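Glyoxalase family protein (Listeria monocytogenes, PDB 2P7L) probably catalyses the hydration of the antibiotic fosfomycin, as a manganese-dependent member of the fosfomycin resistance protein family. Local coordinates at residues R105-Y110 against F117-G122. Sequence-based numbering, arbitrary orientation.
Sequences RSIYFY and FELHAG
E118 climbs beside the ring of Y108, its partner across the strands. Its CB lies 3.9 Å from CD2 of Y108, and CG sits over one face of the Y108 ring in a CH-pi contact, 4.3 Å from the ring centroid. With CG anti to the backbone N (chi1 164°) and the chain extended beyond it, the glutamate runs beside the tyrosine, both pointing the same way, and CD comes within 3.6 Å of Y108 CE2. At the tip the two oxygens part company. OE2 accepts a hydrogen bond from S106 OG through its anti lone pair, with S106 OG and E118 OE2 2.7 Å apart; OE1 is hydrogen-bonded to NE2 of H69. S106 OG in turn accepts one from the N-H at ND1 of H120 at 2.8 Å, with S106 OG lying 19° out of the imidazole plane. The serine hydroxyl thus links the glutamate to the imidazole, and with H69 on the other oxygen both ends of the carboxylate are held, which should limit its rotation. The strands form an antiparallel beta hairpin at the edge of the C-terminal sheet of a glyoxalase-type fold, where 117-120 also pairs with strand 69-73. E118 and H69, with H7, are the likely manganese ligands, and H7 of the second subunit packs on E118, consistent with a metal site built between the two chains. I107 with L119 and F109 with F117 are the hydrogen-bonded pairs, each joined by two backbone bonds. Their side chains fill the other face of the hairpin: CG1 of I107 meets CB of L119 at 3.5 Å, while CG of L119 approaches the edge of the F109 ring, near its plane. One face of that ring receives F117 CB, 3.8 Å from F109 CZ, and helices 15-26 and 79-88 pack against F109 through F21, I25 and I86.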
loop_
_atom_site.group_PDB
_atom_site.type_symbol
_atom_site.label_atom_id
_atom_site.label_comp_id
_atom_site.label_asym_id
_atom_site.label_seq_id
_atom_site.Cartn_x
_atom_site.Cartn_y
_atom_site.Cartn_z
ATOM N N ARG A 105 4.736 -13.183 13.587
ATOM C CA ARG A 105 4.549 -11.998 14.426
ATOM C C ARG A 105 4.517 -10.711 13.605
ATOM O O ARG A 105 5.160 -10.599 12.566
ATOM C CB ARG A 105 5.677 -11.892 15.453
ATOM C CG ARG A 105 5.851 -13.112 16.326
ATOM C CD ARG A 105 7.076 -12.980 17.220
ATOM N NE ARG A 105 6.948 -11.880 18.176
ATOM C CZ ARG A 105 7.916 -11.495 19.006
ATOM N NH1 ARG A 105 9.086 -12.122 18.997
ATOM N NH2 ARG A 105 7.718 -10.482 19.841
ATOM N N SER A 106 3.764 -9.737 14.084
ATOM C CA SER A 106 3.673 -8.451 13.417
ATOM C C SER A 106 3.514 -7.364 14.475
ATOM O O SER A 106 3.024 -7.629 15.562
ATOM C CB SER A 106 2.455 -8.414 12.481
ATOM O OG SER A 106 2.712 -9.070 11.253
ATOM N N ILE A 107 3.970 -6.156 14.180
ATOM C CA ILE A 107 3.753 -5.055 15.109
ATOM C C ILE A 107 3.080 -3.997 14.268
ATOM O O ILE A 107 3.380 -3.843 13.083
ATOM C CB ILE A 107 5.065 -4.507 15.771
ATOM C CG1 ILE A 107 6.115 -4.184 14.720
ATOM C CG2 ILE A 107 5.595 -5.520 16.783
ATOM C CD1 ILE A 107 7.502 -3.952 15.323
ATOM N N TYR A 108 2.129 -3.301 14.865
ATOM C CA TYR A 108 1.397 -2.267 14.152
ATOM C C TYR A 108 1.508 -0.957 14.916
ATOM O O TYR A 108 1.459 -0.945 16.142
ATOM C CB TYR A 108 -0.084 -2.654 14.012
ATOM C CG TYR A 108 -0.329 -3.997 13.351
ATOM C CD1 TYR A 108 -0.002 -5.191 14.001
ATOM C CD2 TYR A 108 -0.891 -4.075 12.077
ATOM C CE1 TYR A 108 -0.235 -6.427 13.393
ATOM C CE2 TYR A 108 -1.126 -5.304 11.463
ATOM C CZ TYR A 108 -0.800 -6.471 12.124
ATOM O OH TYR A 108 -1.052 -7.679 11.527
ATOM N N PHE A 109 1.639 0.141 14.180
ATOM C CA PHE A 109 1.769 1.462 14.786
ATOM C C PHE A 109 1.350 2.505 13.756
ATOM O O PHE A 109 1.346 2.237 12.545
ATOM C CB PHE A 109 3.222 1.686 15.231
ATOM C CG PHE A 109 4.213 1.657 14.099
ATOM C CD1 PHE A 109 4.596 2.830 13.458
ATOM C CD2 PHE A 109 4.751 0.454 13.660
ATOM C CE1 PHE A 109 5.504 2.805 12.396
ATOM C CE2 PHE A 109 5.660 0.416 12.601
ATOM C CZ PHE A 109 6.038 1.590 11.971
ATOM N N TYR A 110 0.992 3.695 14.227
ATOM C CA TYR A 110 0.560 4.753 13.322
ATOM C C TYR A 110 1.585 5.842 13.152
ATOM O O TYR A 110 2.553 5.918 13.897
ATOM C CB TYR A 110 -0.715 5.424 13.830
ATOM C CG TYR A 110 -1.935 4.536 13.934
ATOM C CD1 TYR A 110 -2.163 3.765 15.065
ATOM C CD2 TYR A 110 -2.888 4.509 12.913
ATOM C CE1 TYR A 110 -3.319 2.989 15.184
ATOM C CE2 TYR A 110 -4.039 3.738 13.019
ATOM C CZ TYR A 110 -4.248 2.986 14.153
ATOM O OH TYR A 110 -5.388 2.237 14.267
ATOM N N PHE A 117 0.886 1.317 9.844
ATOM C CA PHE A 117 1.994 0.625 9.220
ATOM C C PHE A 117 2.152 -0.713 9.923
ATOM O O PHE A 117 1.879 -0.823 11.116
ATOM C CB PHE A 117 3.301 1.416 9.360
ATOM C CG PHE A 117 3.355 2.676 8.539
ATOM C CD1 PHE A 117 2.976 3.900 9.086
ATOM C CD2 PHE A 117 3.807 2.643 7.229
ATOM C CE1 PHE A 117 3.047 5.078 8.341
ATOM C CE2 PHE A 117 3.881 3.813 6.477
ATOM C CZ PHE A 117 3.496 5.039 7.045
ATOM N N GLU A 118 2.585 -1.733 9.188
ATOM C CA GLU A 118 2.807 -3.044 9.781
ATOM C C GLU A 118 4.221 -3.534 9.496
ATOM O O GLU A 118 4.762 -3.296 8.423
ATOM C CB GLU A 118 1.810 -4.079 9.238
ATOM C CG GLU A 118 2.222 -5.537 9.521
ATOM C CD GLU A 118 1.227 -6.580 8.992
ATOM O OE1 GLU A 118 0.400 -6.258 8.114
ATOM O OE2 GLU A 118 1.294 -7.731 9.446
ATOM N N LEU A 119 4.816 -4.199 10.479
ATOM C CA LEU A 119 6.134 -4.779 10.318
ATOM C C LEU A 119 5.855 -6.255 10.549
ATOM O O LEU A 119 5.543 -6.674 11.663
ATOM C CB LEU A 119 7.127 -4.232 11.348
ATOM C CG LEU A 119 7.478 -2.750 11.159
ATOM C CD1 LEU A 119 8.613 -2.356 12.113
ATOM C CD2 LEU A 119 7.904 -2.508 9.747
ATOM N N HIS A 120 5.949 -7.025 9.471
ATOM C CA HIS A 120 5.654 -8.454 9.487
ATOM C C HIS A 120 6.899 -9.326 9.437
ATOM O O HIS A 120 7.776 -9.122 8.601
ATOM C CB HIS A 120 4.732 -8.767 8.299
ATOM C CG HIS A 120 4.270 -10.187 8.234
ATOM N ND1 HIS A 120 3.685 -10.831 9.304
ATOM C CD2 HIS A 120 4.260 -11.074 7.210
ATOM C CE1 HIS A 120 3.332 -12.053 8.941
ATOM N NE2 HIS A 120 3.669 -12.224 7.674
ATOM N N ALA A 121 6.962 -10.305 10.333
ATOM C CA ALA A 121 8.096 -11.220 10.391
ATOM C C ALA A 121 7.746 -12.585 9.803
ATOM O O ALA A 121 8.446 -13.565 10.031
ATOM C CB ALA A 121 8.566 -11.384 11.840
ATOM N N GLY A 122 6.665 -12.653 9.043
ATOM C CA GLY A 122 6.291 -13.925 8.459
ATOM C C GLY A 122 6.597 -14.001 6.978
ATOM O O GLY A 122 7.006 -13.014 6.372
#